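Endo-1,3-beta-glucanase, family GH16 (Zobellia galactanivorans, PDB 4BPZ) probably hydrolyses internal beta-1,3-glucosidic bonds of laminarin, the storage glucan of brown algae, through its calcium-binding family 16 glycoside hydrolase module. Local coordinates at residues A[142-146]-A[188-192]. The protein carries 1 engineered substitution. Sequence-based numbering, arbitrary orientation. Where two conformers were deposited one is given.
Engineered in segment 142-146: Ser142 (natural residue Glu). With GLC (alpha-D-glucopyranose), chain C.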
loop_
_atom_site.group_PDB
_atom_site.type_symbol
_atom_site.label_atom_id
_atom_site.label_comp_id
_atom_site.label_asym_id
_atom_site.label_seq_id
_atom_site.Cartn_x
_atom_site.Cartn_y
_atom_site.Cartn_z
ATOM N N SER A 142 2.578 -9.544 5.498
ATOM C CA SER A 142 2.309 -8.497 4.562
ATOM C C SER A 142 2.805 -8.839 3.190
ATOM O O SER A 142 3.797 -9.575 3.032
ATOM C CB SER A 142 3.192 -7.460 5.070
ATOM O OG SER A 142 3.084 -6.295 4.259
ATOM N N ILE A 143 2.055 -8.378 2.190
ATOM C CA ILE A 143 2.395 -8.515 0.799
ATOM C C ILE A 143 2.550 -7.149 0.159
ATOM O O ILE A 143 1.624 -6.315 0.214
ATOM C CB ILE A 143 1.321 -9.228 0.058
ATOM C CG1 ILE A 143 1.005 -10.588 0.712
ATOM C CG2 ILE A 143 1.659 -9.444 -1.456
ATOM C CD1 ILE A 143 -0.196 -11.305 0.176
ATOM N N ASP A 144 3.707 -6.890 -0.450
ATOM C CA ASP A 144 3.842 -5.660 -1.256
ATOM C C ASP A 144 3.357 -6.073 -2.611
ATOM O O ASP A 144 3.806 -7.131 -3.140
ATOM C CB ASP A 144 5.316 -5.049 -1.113
ATOM C CG ASP A 144 5.516 -4.632 0.376
ATOM O OD1 ASP A 144 4.991 -3.336 0.637
ATOM O OD2 ASP A 144 6.431 -4.962 1.019
ATOM N N ILE A 145 2.381 -5.384 -3.173
ATOM C CA ILE A 145 2.019 -5.501 -4.590
ATOM C C ILE A 145 2.837 -4.520 -5.417
ATOM O O ILE A 145 3.266 -4.849 -6.517
ATOM C CB ILE A 145 0.521 -5.293 -4.741
ATOM C CG1 ILE A 145 -0.235 -6.290 -3.846
ATOM C CG2 ILE A 145 0.154 -5.411 -6.218
ATOM C CD1 ILE A 145 -1.743 -6.104 -3.890
ATOM N N LEU A 146 3.086 -3.330 -4.900
ATOM C CA LEU A 146 3.934 -2.357 -5.579
ATOM C C LEU A 146 4.566 -1.501 -4.539
ATOM O O LEU A 146 3.904 -0.987 -3.613
ATOM C CB LEU A 146 3.015 -1.463 -6.462
ATOM C CG LEU A 146 3.633 -0.249 -7.195
ATOM C CD1 LEU A 146 3.731 0.974 -6.357
ATOM C CD2 LEU A 146 4.935 -0.665 -7.962
ATOM N N VAL A 188 -0.951 -1.850 -14.637
ATOM C CA VAL A 188 -1.755 -2.622 -13.688
ATOM C C VAL A 188 -0.811 -3.390 -12.786
ATOM O O VAL A 188 -0.047 -4.254 -13.229
ATOM C CB VAL A 188 -2.740 -3.557 -14.426
ATOM C CG1 VAL A 188 -3.514 -4.359 -13.415
ATOM C CG2 VAL A 188 -3.674 -2.759 -15.289
ATOM N N TYR A 189 -0.922 -3.173 -11.486
ATOM C CA TYR A 189 -0.154 -3.846 -10.449
ATOM C C TYR A 189 -1.079 -4.873 -9.842
ATOM O O TYR A 189 -2.214 -4.520 -9.450
ATOM C CB TYR A 189 0.221 -2.807 -9.415
ATOM C CG TYR A 189 1.070 -1.663 -10.024
ATOM C CD1 TYR A 189 2.452 -1.815 -10.219
ATOM C CD2 TYR A 189 0.431 -0.520 -10.516
ATOM C CE1 TYR A 189 3.184 -0.807 -10.819
ATOM C CE2 TYR A 189 1.215 0.468 -11.184
ATOM C CZ TYR A 189 2.553 0.323 -11.324
ATOM O OH TYR A 189 3.355 1.266 -11.923
ATOM N N SER A 190 -0.704 -6.144 -9.824
ATOM C CA SER A 190 -1.657 -7.164 -9.362
ATOM C C SER A 190 -1.007 -8.210 -8.494
ATOM O O SER A 190 0.188 -8.482 -8.531
ATOM C CB SER A 190 -2.410 -7.787 -10.543
ATOM O OG SER A 190 -1.584 -8.544 -11.348
ATOM N N LEU A 191 -1.900 -8.867 -7.744
ATOM C CA LEU A 191 -1.585 -10.000 -6.890
ATOM C C LEU A 191 -2.508 -11.125 -7.209
ATOM O O LEU A 191 -3.740 -10.872 -7.282
ATOM C CB LEU A 191 -1.759 -9.583 -5.405
ATOM C CG LEU A 191 -1.779 -10.709 -4.364
ATOM C CD1 LEU A 191 -0.419 -11.430 -4.273
ATOM C CD2 LEU A 191 -2.215 -10.161 -3.015
ATOM N N GLU A 192 -2.029 -12.352 -7.344
ATOM C CA GLU A 192 -2.899 -13.548 -7.362
ATOM C C GLU A 192 -2.448 -14.380 -6.153
ATOM O O GLU A 192 -1.314 -14.838 -6.078
ATOM C CB GLU A 192 -2.655 -14.328 -8.653
ATOM C CG GLU A 192 -3.132 -13.571 -9.844
ATOM C CD GLU A 192 -2.711 -14.098 -11.163
ATOM O OE1 GLU A 192 -2.266 -15.286 -11.237
ATOM O OE2 GLU A 192 -2.804 -13.345 -12.154
HETATM C C1 GLC C . 6.581 -2.872 3.233
HETATM C C2 GLC C . 7.312 -2.509 4.570
HETATM C C3 GLC C . 6.417 -1.503 5.307
HETATM C C4 GLC C . 6.126 -0.342 4.460
HETATM C C5 GLC C . 5.304 -0.897 3.323
HETATM C C6 GLC C . 4.869 0.143 2.315
HETATM O O1 GLC C . 5.515 -3.779 3.412
HETATM O O2 GLC C . 7.500 -3.711 5.272
HETATM O O3 GLC C . 7.113 -1.069 6.551
HETATM O O4 GLC C . 5.401 0.651 5.211
HETATM O O5 GLC C . 6.131 -1.835 2.598
HETATM O O6 GLC C . 5.979 0.799 1.712
#
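Leu146 lies over one face of the Tyr189 ring, its CG 4.0 Å from the ring centroid and 27° off the normal, a CH-pi contact displaced toward the rim. Its CB already meets Tyr189 CD1; CG then passes above the CD1–CE1 bond, and the CD2 methyl ends 3.4 Å from Tyr189 CE1. With CG anti to the backbone N (chi1 174°), the leucine presents its apolar branch to this flat surface, which it fits well. Next to it, beta-branched Ile145 reaches backbone with one arm and side chain with the other: CG2 rests on Ser190 N, 3.8 Å away, while CD1 reaches Leu191 CB at 3.8 Å. Both Ile145 and Leu146 are hydrogen-bonded through their backbones to the one residue Ile114 of strand 110-118, the mark of a classic beta bulge. No hydrogen bond joins the two segments; this is the apolar interior of the family 16 beta-sandwich, in which segment 142-146, at a corner of the substrate-binding sheet, packs on strand 187-193 of the other. Ile143 CD1 meets Leu191 CD2 at 3.9 Å, the two side chains crossing at about a right angle, their methyl ends filling the buried interface. Between these inward isoleucines, Asp144 serves the cleft: in the conformer given, glucose O1 donates to Asp144 OD2 at 2.8 Å, and Glu147 and Asn44 bind the same sugar.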